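Local structure of uncharacterized protein orp (Desulfovibrio gigas, 2WFB) at residues A[6-11]-A[69-74]; A[26-31]-A[40-45]; A[74-79]-A[89-94]. The protein is of unsettled function but probably carries a mixed molybdenum-copper sulphide cluster, here absent, and belongs to the dinitrogenase iron-molybdenum cofactor family. One frame throughout, in Å; residues are numbered along the deposited sequence.

Contact 1: residues A[6-11]-A[69-74]; sequences RIAVTA and GVLLTG
I7 and L72 meet obliquely through their branch ends, CG2 of I7 pressing on CD2 of L72 at 3.4 Å; chi2 of L72 is nearly eclipsed (6°), so this tightness should be read with caution. The same L72 methyl also reaches CG2 of V9, which projects from the same face of the sheet, so one leucine leans across two branched side chains. V70 stands beside I7 and points the same way, its CG1 4.2 Å from CG2 of I7. On the reverse face CD1 of L71 comes within 4.1 Å of both CB of A8 and CG2 of T10. Between these layers the parallel strands are laced in regular alternation: A8 N donates to V70 O, L72 N to A8 O at 2.8 Å, and T10 N to L72 O. Beyond the last bridge, a chi1 of -170° swings the T73 hydroxyl toward T10, and OG1 of T73 donates to T10 OG1 at 3.0 Å; T10 OG1 is also hydrogen-bonded to D21 O. Helix 100-108 packs on the I7, V9 and L72 face, helix 55-66 on the A8 and L71 face. Aliphatic side chains therefore line both faces of a buried backbone ladder, while the paired threonines satisfy polar groups at its end.

Contact 2: residues A[26-31]-A[40-45]; sequences RAAGFV and AEYVDN. With ACT (acetate ion), chain E; PO4 (phosphate ion), chain C.
The carbonyl oxygen of A28 is gripped twice: N45 N donates to A28 O at 2.9 Å, and a water lying 2.8 Å from A28 O donates to it and to D44 OD1. One residue earlier, A27 O takes the side-chain amide of N45, ND2 lying 3.0 Å away. With CG anti to the backbone N (chi1 -168°), N45 reaches across to the loop that leads into strand 29-34; its amide keeps A27 O close to its own plane, ND2 also bonds G25 O, and OD1 is bonded to S48 OG. The F30 ring and this amide cross at a slant, CE2 of F30 3.8 Å from CG of N45, with the two planes 47° apart. F30 and V43 form the antiparallel hydrogen-bonded pair, V43 N to F30 O being nearly straight at 175°. On the other face the Y42 ring receives CG2 of V31 at its edge, 4.0 Å from CD1. R26 NH2 is bonded to L51 O, and NE and NH2 donate to a phosphate, probably from the crystallisation liquor; a nearby acetate is doubtfully placed. This beta hairpin forms the sheet margin: strand 29-34 lies between 6-11 and the outermost strand 40-44, and helix 55-66 packs against F30 and V43.

Contact 3: residues A[74-79]-A[89-94]; sequences GYVGPK and IKVGQD. With PO4 (phosphate ion), chain D; PO4 (phosphate ion), chain B.
A beta-alpha-beta unit, strand 68-72 followed by helix 78-86 and strand 90-92, supplies the setting here: the loop that leaves the first strand lies against the end of the last. One backbone bond ties the two, D94 N donating to G74 O at 3.0 Å. It is almost straight (172° at the hydrogen) and lies in the carbonyl plane on a lone pair. The same oxygen accepts a second bond from N119 ND2, and N119 OD1 takes the N-H of V76, so the chain's C-terminal tail is stitched to this turn.

The side-chain part centres on V76. Its CG1, lodged between backbone N and carbonyl carbon (chi1 44°), faces segment 89-94 and meets two different groups. CG1 of V91 approaches at 4.1 Å, an ordinary methyl contact. The Q93 side chain, extended beyond CG, crosses V76 at about a right angle and brings NE2 to 3.2 Å from CG1 of V76, a close van der Waals approach; the polar demand of NE2 is met by G117 O. F81 of helix 78-86 touches V76, V91 and Q93 alike.

Further along, the chain turns into the helix with G77 at the N-cap position. G77 N donates to one phosphate at 2.7 Å, and K79 N donates to a second at 2.8 Å, which is also bonded to A80 N. The first phosphate is further bonded by G25 N and the K120 ammonium. Both ions probably came from the crystallisation liquor.

Backbone amides at a helix start, where the helix dipole would add a favourable positive potential, thus hold two phosphates here, largely through main-chain donors, which may mark a pocket for anions. V76 on V91 and the D94-G74 bond join the loop 74-77 to strand 90-92 and the turn that follows it.

In the fold
All three contacts belong to one mixed sheet, whose strands run in the order 40-44, 29-34, 6-11, 68-72, 90-92. Contact 1 joins two inner strands near the centre of the chain, contact 2 lies on one flank and contact 3 on the other, each centred about 9 Å from contact 1. The flanking contacts are about 15 Å apart between centres and do not touch. Along the chain, contact 2 is nested inside the loop that contact 1 closes, and contact 3 follows, sharing G74 with it. Bonds of A11 with G29 and of L71 with K90 and G92 carry the sheet outward, so it links the hairpin at its edge to the loop 74-77 that leads into helix 78-86.

Contact 1: residues A[6-11]-A[69-74]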
ATOM      1  N   ARG A   6     -10.227   4.318   1.843  1.00 20.23           N
ATOM      2  CA  ARG A   6      -9.386   4.236   0.625  1.00 19.91           C
ATOM      3  C   ARG A   6      -8.186   3.377   0.944  1.00 18.35           C
ATOM      4  O   ARG A   6      -7.298   3.763   1.710  1.00 17.18           O
ATOM      5  CB  ARG A   6      -8.902   5.601   0.120  1.00 20.70           C
ATOM      6  CG  ARG A   6      -9.864   6.709   0.327  1.00 25.68           C
ATOM      7  CD  ARG A   6     -10.670   7.052  -0.900  1.00 36.50           C
ATOM      8  NE  ARG A   6     -10.619   8.508  -1.075  1.00 41.81           N
ATOM      9  CZ  ARG A   6      -9.766   9.122  -1.882  1.00 44.88           C
ATOM     10  NH1 ARG A   6      -8.926   8.399  -2.619  1.00 46.86           N
ATOM     11  NH2 ARG A   6      -9.760  10.446  -1.958  1.00 45.66           N
ATOM     12  N   ILE A   7      -8.209   2.189   0.371  1.00 17.65           N
ATOM     13  CA  ILE A   7      -7.242   1.150   0.691  1.00 16.34           C
ATOM     14  C   ILE A   7      -6.242   1.069  -0.465  1.00 15.53           C
ATOM     15  O   ILE A   7      -6.634   0.781  -1.578  1.00 15.49           O
ATOM     16  CB  ILE A   7      -7.938  -0.204   0.885  1.00 16.17           C
ATOM     17  CG1 ILE A   7      -9.050  -0.089   1.947  1.00 16.77           C
ATOM     18  CG2 ILE A   7      -6.882  -1.263   1.223  1.00 15.52           C
ATOM     19  CD1 ILE A   7     -10.025  -1.271   2.003  1.00 19.79           C
ATOM     20  N   ALA A   8      -4.969   1.368  -0.191  1.00 14.50           N
ATOM     21  CA  ALA A   8      -3.914   1.203  -1.176  1.00 14.74           C
ATOM     22  C   ALA A   8      -3.261  -0.173  -1.011  1.00 14.04           C
ATOM     23  O   ALA A   8      -2.999  -0.619   0.089  1.00 15.00           O
ATOM     24  CB  ALA A   8      -2.871   2.293  -1.039  1.00 13.44           C
ATOM     25  N   VAL A   9      -3.019  -0.844  -2.119  1.00 13.69           N
ATOM     26  CA  VAL A   9      -2.382  -2.144  -2.070  1.00 12.99           C
ATOM     27  C   VAL A   9      -1.213  -2.090  -3.046  1.00 13.36           C
ATOM     28  O   VAL A   9      -1.416  -1.741  -4.202  1.00 12.76           O
ATOM     29  CB  VAL A   9      -3.345  -3.280  -2.476  1.00 13.25           C
ATOM     30  CG1 VAL A   9      -2.664  -4.655  -2.311  1.00 13.80           C
ATOM     31  CG2 VAL A   9      -4.637  -3.253  -1.655  1.00  9.62           C
ATOM     32  N   THR A  10      -0.003  -2.431  -2.579  1.00 12.76           N
ATOM     33  CA  THR A  10       1.169  -2.515  -3.467  1.00 13.60           C
ATOM     34  C   THR A  10       0.946  -3.542  -4.569  1.00 14.39           C
ATOM     35  O   THR A  10       0.454  -4.639  -4.322  1.00 13.95           O
ATOM     36  CB  THR A  10       2.466  -2.817  -2.715  1.00 13.44           C
ATOM     37  OG1 THR A  10       2.307  -4.024  -1.952  1.00 13.88           O
ATOM     38  CG2 THR A  10       2.802  -1.673  -1.767  1.00 15.48           C
ATOM     39  N   ALA A  11       1.285  -3.166  -5.803  1.00 15.09           N
ATOM     40  CA  ALA A  11       0.873  -3.938  -6.956  1.00 15.72           C
ATOM     41  C   ALA A  11       1.982  -4.003  -7.996  1.00 17.11           C
ATOM     42  O   ALA A  11       2.814  -3.101  -8.099  1.00 16.84           O
ATOM     43  CB  ALA A  11      -0.385  -3.353  -7.554  1.00 14.26           C
ATOM     44  N   GLY A  69      -5.943   5.696   3.303  1.00 16.65           N
ATOM     45  CA  GLY A  69      -5.864   5.594   4.762  1.00 15.82           C
ATOM     46  C   GLY A  69      -5.281   4.290   5.278  1.00 14.75           C
ATOM     47  O   GLY A  69      -4.920   4.171   6.464  1.00 13.70           O
ATOM     48  N   VAL A  70      -5.194   3.309   4.381  1.00 14.50           N
ATOM     49  CA  VAL A  70      -4.677   1.974   4.696  1.00 12.64           C
ATOM     50  C   VAL A  70      -3.728   1.607   3.565  1.00 13.64           C
ATOM     51  O   VAL A  70      -4.004   1.910   2.403  1.00 12.89           O
ATOM     52  CB  VAL A  70      -5.805   0.923   4.707  1.00 13.93           C
ATOM     53  CG1 VAL A  70      -5.251  -0.520   4.993  1.00 10.13           C
ATOM     54  CG2 VAL A  70      -6.873   1.280   5.737  1.00 12.27           C
ATOM     55  N   LEU A  71      -2.617   0.969   3.910  1.00 13.01           N
ATOM     56  CA  LEU A  71      -1.721   0.409   2.907  1.00 14.07           C
ATOM     57  C   LEU A  71      -1.520  -1.078   3.203  1.00 13.51           C
ATOM     58  O   LEU A  71      -1.123  -1.455   4.313  1.00 14.44           O
ATOM     59  CB  LEU A  71      -0.372   1.124   2.929  1.00 14.13           C
ATOM     60  CG  LEU A  71       0.667   0.361   2.094  1.00 16.60           C
ATOM     61  CD1 LEU A  71       0.529   0.717   0.617  1.00 14.52           C
ATOM     62  CD2 LEU A  71       2.051   0.526   2.635  1.00 18.66           C
ATOM     63  N   LEU A  72      -1.778  -1.900   2.207  1.00 12.49           N
ATOM     64  CA  LEU A  72      -1.568  -3.331   2.315  1.00 13.34           C
ATOM     65  C   LEU A  72      -0.376  -3.750   1.440  1.00 13.70           C
ATOM     66  O   LEU A  72      -0.316  -3.392   0.268  1.00 14.33           O
ATOM     67  CB  LEU A  72      -2.814  -4.052   1.863  1.00 12.97           C
ATOM     68  CG  LEU A  72      -4.003  -4.333   2.834  1.00 16.41           C
ATOM     69  CD1 LEU A  72      -3.974  -3.741   4.246  1.00 14.68           C
ATOM     70  CD2 LEU A  72      -5.349  -4.207   2.125  1.00 16.06           C
ATOM     71  N   THR A  73       0.555  -4.518   2.009  1.00 14.11           N
ATOM     72  CA  THR A  73       1.823  -4.831   1.346  1.00 14.81           C
ATOM     73  C   THR A  73       2.485  -6.098   1.919  1.00 15.11           C
ATOM     74  O   THR A  73       1.887  -6.812   2.743  1.00 13.24           O
ATOM     75  CB  THR A  73       2.835  -3.593   1.380  1.00 16.01           C
ATOM     76  OG1 THR A  73       3.960  -3.874   0.517  1.00 18.30           O
ATOM     77  CG2 THR A  73       3.351  -3.255   2.813  1.00 15.06           C
ATOM     78  N   GLY A  74       3.706  -6.383   1.446  1.00 15.35           N
ATOM     79  CA  GLY A  74       4.528  -7.430   2.025  1.00 15.37           C
ATOM     80  C   GLY A  74       5.438  -6.863   3.100  1.00 15.88           C
ATOM     81  O   GLY A  74       5.192  -7.056   4.290  1.00 15.86           O
TER

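Contact 2: residues A[26-31]-A[40-45]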
ATOM      1  N   ARG A  26       9.552   0.438  -3.705  1.00 14.86           N
ATOM      2  CA  ARG A  26       9.912   0.120  -5.077  1.00 14.91           C
ATOM      3  C   ARG A  26       8.877  -0.789  -5.761  1.00 14.83           C
ATOM      4  O   ARG A  26       9.188  -1.448  -6.773  1.00 15.45           O
ATOM      5  CB  ARG A  26      11.348  -0.460  -5.131  1.00 15.42           C
ATOM      6  CG  ARG A  26      12.380   0.579  -4.605  1.00 17.06           C
ATOM      7  CD  ARG A  26      13.827   0.103  -4.489  1.00 19.15           C
ATOM      8  NE  ARG A  26      14.598   1.192  -3.890  1.00 20.15           N
ATOM      9  CZ  ARG A  26      15.153   2.204  -4.562  1.00 23.23           C
ATOM     10  NH1 ARG A  26      15.067   2.283  -5.879  1.00 23.16           N
ATOM     11  NH2 ARG A  26      15.807   3.153  -3.900  1.00 24.87           N
ATOM     12  N   ALA A  27       7.650  -0.812  -5.232  1.00 13.16           N
ATOM     13  CA  ALA A  27       6.524  -1.424  -5.946  1.00 12.66           C
ATOM     14  C   ALA A  27       6.336  -0.777  -7.308  1.00 12.40           C
ATOM     15  O   ALA A  27       6.611   0.413  -7.489  1.00 12.46           O
ATOM     16  CB  ALA A  27       5.231  -1.282  -5.125  1.00 13.17           C
ATOM     17  N   ALA A  28       5.844  -1.536  -8.281  1.00 13.14           N
ATOM     18  CA  ALA A  28       5.493  -0.943  -9.602  1.00 13.78           C
ATOM     19  C   ALA A  28       4.436   0.182  -9.446  1.00 13.80           C
ATOM     20  O   ALA A  28       4.467   1.200 -10.149  1.00 13.06           O
ATOM     21  CB  ALA A  28       5.002  -2.043 -10.604  1.00 13.24           C
ATOM     22  N   GLY A  29       3.514  -0.013  -8.507  1.00 13.19           N
ATOM     23  CA  GLY A  29       2.434   0.922  -8.290  1.00 12.87           C
ATOM     24  C   GLY A  29       1.527   0.422  -7.185  1.00 13.14           C
ATOM     25  O   GLY A  29       1.864  -0.528  -6.469  1.00 12.60           O
ATOM     26  N   PHE A  30       0.367   1.068  -7.066  1.00 13.16           N
ATOM     27  CA  PHE A  30      -0.614   0.804  -6.014  1.00 13.42           C
ATOM     28  C   PHE A  30      -1.966   0.772  -6.654  1.00 13.87           C
ATOM     29  O   PHE A  30      -2.319   1.681  -7.404  1.00 14.11           O
ATOM     30  CB  PHE A  30      -0.635   1.915  -4.952  1.00 13.19           C
ATOM     31  CG  PHE A  30       0.725   2.304  -4.458  1.00 14.00           C
ATOM     32  CD1 PHE A  30       1.396   1.514  -3.548  1.00 15.92           C
ATOM     33  CD2 PHE A  30       1.340   3.457  -4.927  1.00 15.83           C
ATOM     34  CE1 PHE A  30       2.681   1.855  -3.107  1.00 17.98           C
ATOM     35  CE2 PHE A  30       2.621   3.800  -4.482  1.00 19.75           C
ATOM     36  CZ  PHE A  30       3.278   3.000  -3.567  1.00 19.33           C
ATOM     37  N   VAL A  31      -2.718  -0.280  -6.377  1.00 14.16           N
ATOM     38  CA  VAL A  31      -4.126  -0.294  -6.702  1.00 15.38           C
ATOM     39  C   VAL A  31      -4.830   0.294  -5.482  1.00 16.40           C
ATOM     40  O   VAL A  31      -4.722  -0.237  -4.375  1.00 16.98           O
ATOM     41  CB  VAL A  31      -4.637  -1.717  -6.998  1.00 15.55           C
ATOM     42  CG1 VAL A  31      -6.182  -1.725  -7.153  1.00 16.46           C
ATOM     43  CG2 VAL A  31      -4.007  -2.250  -8.246  1.00 14.98           C
ATOM     44  N   ALA A  40     -11.905   1.312  -8.083  1.00 30.38           N
ATOM     45  CA  ALA A  40     -10.453   1.156  -8.006  1.00 28.40           C
ATOM     46  C   ALA A  40      -9.707   1.972  -9.069  1.00 27.21           C
ATOM     47  O   ALA A  40     -10.194   2.145 -10.181  1.00 27.35           O
ATOM     48  CB  ALA A  40     -10.094  -0.320  -8.126  1.00 28.30           C
ATOM     49  N   GLU A  41      -8.524   2.474  -8.729  1.00 24.92           N
ATOM     50  CA  GLU A  41      -7.642   3.082  -9.722  1.00 23.24           C
ATOM     51  C   GLU A  41      -6.236   2.512  -9.535  1.00 21.76           C
ATOM     52  O   GLU A  41      -5.926   1.973  -8.476  1.00 21.66           O
ATOM     53  CB  GLU A  41      -7.620   4.616  -9.599  1.00 23.82           C
ATOM     54  CG  GLU A  41      -7.168   5.123  -8.233  1.00 26.23           C
ATOM     55  CD  GLU A  41      -6.894   6.635  -8.162  1.00 30.87           C
ATOM     56  OE1 GLU A  41      -6.539   7.108  -7.048  1.00 33.69           O
ATOM     57  OE2 GLU A  41      -7.031   7.336  -9.190  1.00 29.67           O
ATOM     58  N   TYR A  42      -5.401   2.627 -10.562  1.00 19.96           N
ATOM     59  CA  TYR A  42      -4.001   2.259 -10.471  1.00 19.07           C
ATOM     60  C   TYR A  42      -3.124   3.507 -10.438  1.00 18.49           C
ATOM     61  O   TYR A  42      -3.212   4.365 -11.321  1.00 19.14           O
ATOM     62  CB  TYR A  42      -3.604   1.313 -11.620  1.00 19.03           C
ATOM     63  CG  TYR A  42      -2.153   0.904 -11.584  1.00 18.09           C
ATOM     64  CD1 TYR A  42      -1.711  -0.067 -10.698  1.00 20.64           C
ATOM     65  CD2 TYR A  42      -1.226   1.501 -12.432  1.00 21.17           C
ATOM     66  CE1 TYR A  42      -0.371  -0.449 -10.652  1.00 21.14           C
ATOM     67  CE2 TYR A  42       0.112   1.147 -12.397  1.00 20.91           C
ATOM     68  CZ  TYR A  42       0.531   0.170 -11.509  1.00 22.44           C
ATOM     69  OH  TYR A  42       1.847  -0.187 -11.485  1.00 23.18           O
ATOM     70  N   VAL A  43      -2.305   3.613  -9.400  1.00 17.78           N
ATOM     71  CA  VAL A  43      -1.399   4.740  -9.181  1.00 17.53           C
ATOM     72  C   VAL A  43       0.015   4.246  -9.477  1.00 18.13           C
ATOM     73  O   VAL A  43       0.539   3.374  -8.779  1.00 16.63           O
ATOM     74  CB  VAL A  43      -1.518   5.312  -7.735  1.00 17.26           C
ATOM     75  CG1 VAL A  43      -0.525   6.446  -7.491  1.00 16.39           C
ATOM     76  CG2 VAL A  43      -2.927   5.831  -7.480  1.00 17.76           C
ATOM     77  N   ASP A  44       0.598   4.786 -10.543  1.00 18.27           N
ATOM     78  CA  ASP A  44       1.942   4.414 -10.989  1.00 19.44           C
ATOM     79  C   ASP A  44       3.021   4.873  -9.993  1.00 18.66           C
ATOM     80  O   ASP A  44       2.984   5.997  -9.512  1.00 19.17           O
ATOM     81  CB  ASP A  44       2.202   4.991 -12.390  1.00 20.31           C
ATOM     82  CG  ASP A  44       3.490   4.495 -12.980  1.00 24.04           C
ATOM     83  OD1 ASP A  44       3.492   3.363 -13.490  1.00 28.29           O
ATOM     84  OD2 ASP A  44       4.499   5.226 -12.914  1.00 27.31           O
ATOM     85  N   ASN A  45       3.971   4.004  -9.686  1.00 17.69           N
ATOM     86  CA  ASN A  45       5.044   4.323  -8.735  1.00 17.95           C
ATOM     87  C   ASN A  45       6.434   4.310  -9.402  1.00 19.25           C
ATOM     88  O   ASN A  45       7.464   4.118  -8.737  1.00 18.99           O
ATOM     89  CB  ASN A  45       5.016   3.345  -7.536  1.00 16.21           C
ATOM     90  CG  ASN A  45       5.898   3.800  -6.393  1.00 15.11           C
ATOM     91  OD1 ASN A  45       5.913   4.977  -6.043  1.00 15.48           O
ATOM     92  ND2 ASN A  45       6.650   2.871  -5.810  1.00 14.00           N
TER
HETATM   93  C   ACT E1124      13.817  -0.733  -8.056  1.00 26.28           C
HETATM   94  O   ACT E1124      14.058   0.476  -8.120  1.00 27.01           O
HETATM   95  OXT ACT E1124      13.056  -1.308  -8.874  1.00 27.02           O
HETATM   96  CH3 ACT E1124      14.421  -1.443  -6.940  1.00 26.02           C
HETATM   97  P   PO4 C1122      14.476   2.758  -0.020  1.00 28.81           P
HETATM   98  O1  PO4 C1122      13.268   3.385   0.631  1.00 30.18           O
HETATM   99  O2  PO4 C1122      15.510   2.569   1.051  1.00 30.70           O
HETATM  100  O3  PO4 C1122      14.060   1.464  -0.703  1.00 31.76           O
HETATM  101  O4  PO4 C1122      15.018   3.650  -1.101  1.00 29.50           O
HETATM  102  O   HOH W   1       5.838   1.385 -12.558  1.00 31.20           O

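Contact 3: residues A[74-79]-A[89-94]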
ATOM      1  N   GLY A  74       3.706  -6.383   1.446  1.00 15.35           N
ATOM      2  CA  GLY A  74       4.528  -7.430   2.025  1.00 15.37           C
ATOM      3  C   GLY A  74       5.438  -6.863   3.100  1.00 15.88           C
ATOM      4  O   GLY A  74       5.192  -7.056   4.290  1.00 15.86           O
ATOM      5  N   TYR A  75       6.478  -6.147   2.668  1.00 15.55           N
ATOM      6  CA  TYR A  75       7.537  -5.645   3.550  1.00 16.42           C
ATOM      7  C   TYR A  75       7.652  -4.131   3.440  1.00 16.27           C
ATOM      8  O   TYR A  75       7.513  -3.562   2.344  1.00 16.40           O
ATOM      9  CB  TYR A  75       8.903  -6.274   3.158  1.00 16.28           C
ATOM     10  CG  TYR A  75       8.903  -7.775   3.247  1.00 18.38           C
ATOM     11  CD1 TYR A  75       9.168  -8.408   4.461  1.00 21.82           C
ATOM     12  CD2 TYR A  75       8.588  -8.558   2.149  1.00 21.08           C
ATOM     13  CE1 TYR A  75       9.148  -9.779   4.578  1.00 23.88           C
ATOM     14  CE2 TYR A  75       8.560  -9.954   2.246  1.00 23.85           C
ATOM     15  CZ  TYR A  75       8.851 -10.549   3.472  1.00 26.41           C
ATOM     16  OH  TYR A  75       8.837 -11.924   3.621  1.00 29.38           O
ATOM     17  N   VAL A  76       7.954  -3.500   4.566  1.00 16.41           N
ATOM     18  CA  VAL A  76       8.213  -2.061   4.632  1.00 17.29           C
ATOM     19  C   VAL A  76       9.314  -1.789   5.666  1.00 17.68           C
ATOM     20  O   VAL A  76       9.273  -2.320   6.777  1.00 18.93           O
ATOM     21  CB  VAL A  76       6.882  -1.226   4.884  1.00 17.46           C
ATOM     22  CG1 VAL A  76       6.039  -1.826   5.924  1.00 17.32           C
ATOM     23  CG2 VAL A  76       7.153   0.257   5.221  1.00 18.09           C
ATOM     24  N   GLY A  77      10.291  -0.975   5.280  1.00 17.55           N
ATOM     25  CA  GLY A  77      11.447  -0.654   6.119  1.00 18.12           C
ATOM     26  C   GLY A  77      11.141   0.491   7.080  1.00 18.67           C
ATOM     27  O   GLY A  77      10.032   1.035   7.053  1.00 17.95           O
ATOM     28  N   PRO A  78      12.113   0.855   7.940  1.00 19.33           N
ATOM     29  CA  PRO A  78      11.874   1.814   9.044  1.00 19.65           C
ATOM     30  C   PRO A  78      11.458   3.228   8.629  1.00 19.16           C
ATOM     31  O   PRO A  78      10.533   3.792   9.202  1.00 19.24           O
ATOM     32  CB  PRO A  78      13.219   1.858   9.767  1.00 19.63           C
ATOM     33  CG  PRO A  78      13.843   0.527   9.452  1.00 21.92           C
ATOM     34  CD  PRO A  78      13.477   0.294   8.008  1.00 20.23           C
ATOM     35  N   LYS A  79      12.142   3.807   7.656  1.00 19.07           N
ATOM     36  CA  LYS A  79      11.844   5.176   7.286  1.00 18.59           C
ATOM     37  C   LYS A  79      10.506   5.267   6.542  1.00 18.13           C
ATOM     38  O   LYS A  79       9.730   6.217   6.750  1.00 17.76           O
ATOM     39  CB  LYS A  79      13.006   5.784   6.508  1.00 19.49           C
ATOM     40  CG  LYS A  79      14.266   5.950   7.392  1.00 21.64           C
ATOM     41  CD  LYS A  79      15.334   6.795   6.711  1.00 27.02           C
ATOM     42  CE  LYS A  79      16.469   7.142   7.700  1.00 29.86           C
ATOM     43  NZ  LYS A  79      17.541   8.005   7.083  1.00 34.09           N
ATOM     44  N   ILE A  89      -1.502   6.769   7.779  1.00 17.85           N
ATOM     45  CA  ILE A  89      -1.884   5.549   7.029  1.00 17.45           C
ATOM     46  C   ILE A  89      -1.635   4.294   7.883  1.00 17.92           C
ATOM     47  O   ILE A  89      -0.545   4.115   8.415  1.00 18.32           O
ATOM     48  CB  ILE A  89      -1.113   5.501   5.692  1.00 17.50           C
ATOM     49  CG1 ILE A  89      -1.464   6.741   4.864  1.00 16.94           C
ATOM     50  CG2 ILE A  89      -1.361   4.179   4.915  1.00 15.24           C
ATOM     51  CD1 ILE A  89      -0.723   6.880   3.520  1.00 16.00           C
ATOM     52  N   LYS A  90      -2.654   3.451   8.039  1.00 17.79           N
ATOM     53  CA  LYS A  90      -2.522   2.156   8.721  1.00 18.98           C
ATOM     54  C   LYS A  90      -1.915   1.118   7.780  1.00 17.77           C
ATOM     55  O   LYS A  90      -2.250   1.076   6.606  1.00 17.62           O
ATOM     56  CB  LYS A  90      -3.882   1.642   9.218  1.00 19.23           C
ATOM     57  CG  LYS A  90      -4.346   2.229  10.524  1.00 25.51           C
ATOM     58  CD  LYS A  90      -5.106   3.545  10.304  1.00 32.78           C
ATOM     59  CE  LYS A  90      -5.428   4.271  11.636  1.00 36.73           C
ATOM     60  NZ  LYS A  90      -4.969   5.722  11.578  1.00 39.02           N
ATOM     61  N   VAL A  91      -1.024   0.291   8.311  1.00 16.81           N
ATOM     62  CA  VAL A  91      -0.239  -0.623   7.495  1.00 16.46           C
ATOM     63  C   VAL A  91      -0.575  -2.063   7.821  1.00 16.24           C
ATOM     64  O   VAL A  91      -0.613  -2.440   8.991  1.00 16.64           O
ATOM     65  CB  VAL A  91       1.275  -0.385   7.680  1.00 16.55           C
ATOM     66  CG1 VAL A  91       2.086  -1.397   6.867  1.00 15.94           C
ATOM     67  CG2 VAL A  91       1.631   1.064   7.262  1.00 16.50           C
ATOM     68  N   GLY A  92      -0.869  -2.841   6.783  1.00 16.22           N
ATOM     69  CA  GLY A  92      -1.046  -4.295   6.888  1.00 16.32           C
ATOM     70  C   GLY A  92       0.155  -4.910   6.201  1.00 16.50           C
ATOM     71  O   GLY A  92       0.545  -4.475   5.129  1.00 17.50           O
ATOM     72  N   GLN A  93       0.768  -5.894   6.827  1.00 16.93           N
ATOM     73  CA  GLN A  93       1.996  -6.509   6.294  1.00 17.32           C
ATOM     74  C   GLN A  93       1.773  -7.972   5.948  1.00 17.42           C
ATOM     75  O   GLN A  93       0.700  -8.506   6.242  1.00 16.94           O
ATOM     76  CB  GLN A  93       3.148  -6.365   7.298  1.00 17.54           C
ATOM     77  CG  GLN A  93       3.765  -4.985   7.258  1.00 18.97           C
ATOM     78  CD  GLN A  93       4.597  -4.661   8.477  1.00 20.86           C
ATOM     79  OE1 GLN A  93       4.697  -5.452   9.407  1.00 25.23           O
ATOM     80  NE2 GLN A  93       5.182  -3.486   8.485  1.00 22.05           N
ATOM     81  N   ASP A  94       2.768  -8.590   5.297  1.00 17.34           N
ATOM     82  CA  ASP A  94       2.839 -10.056   5.083  1.00 17.99           C
ATOM     83  C   ASP A  94       1.758 -10.572   4.155  1.00 17.72           C
ATOM     84  O   ASP A  94       1.289 -11.709   4.307  1.00 18.12           O
ATOM     85  CB  ASP A  94       2.801 -10.832   6.418  1.00 19.14           C
ATOM     86  CG  ASP A  94       3.873 -10.361   7.420  1.00 22.81           C
ATOM     87  OD1 ASP A  94       5.073 -10.307   7.059  1.00 26.64           O
ATOM     88  OD2 ASP A  94       3.507 -10.043   8.585  1.00 25.82           O
TER
HETATM   89  P   PO4 D1123      13.565   2.193   4.474  1.00 40.59           P
HETATM   90  O1  PO4 D1123      12.077   2.326   4.354  1.00 37.34           O
HETATM   91  O2  PO4 D1123      13.958   2.644   5.856  1.00 38.77           O
HETATM   92  O3  PO4 D1123      13.994   0.768   4.191  1.00 40.47           O
HETATM   93  O4  PO4 D1123      14.243   3.084   3.471  1.00 42.14           O
HETATM   94  P   PO4 B1121      11.129   0.317   1.565  1.00 20.16           P
HETATM   95  O1  PO4 B1121      10.113  -0.550   0.943  1.00 20.13           O
HETATM   96  O2  PO4 B1121      10.870   0.345   3.034  1.00 22.11           O
HETATM   97  O3  PO4 B1121      12.489  -0.212   1.281  1.00 20.78           O
HETATM   98  O4  PO4 B1121      11.000   1.710   0.997  1.00 21.45           O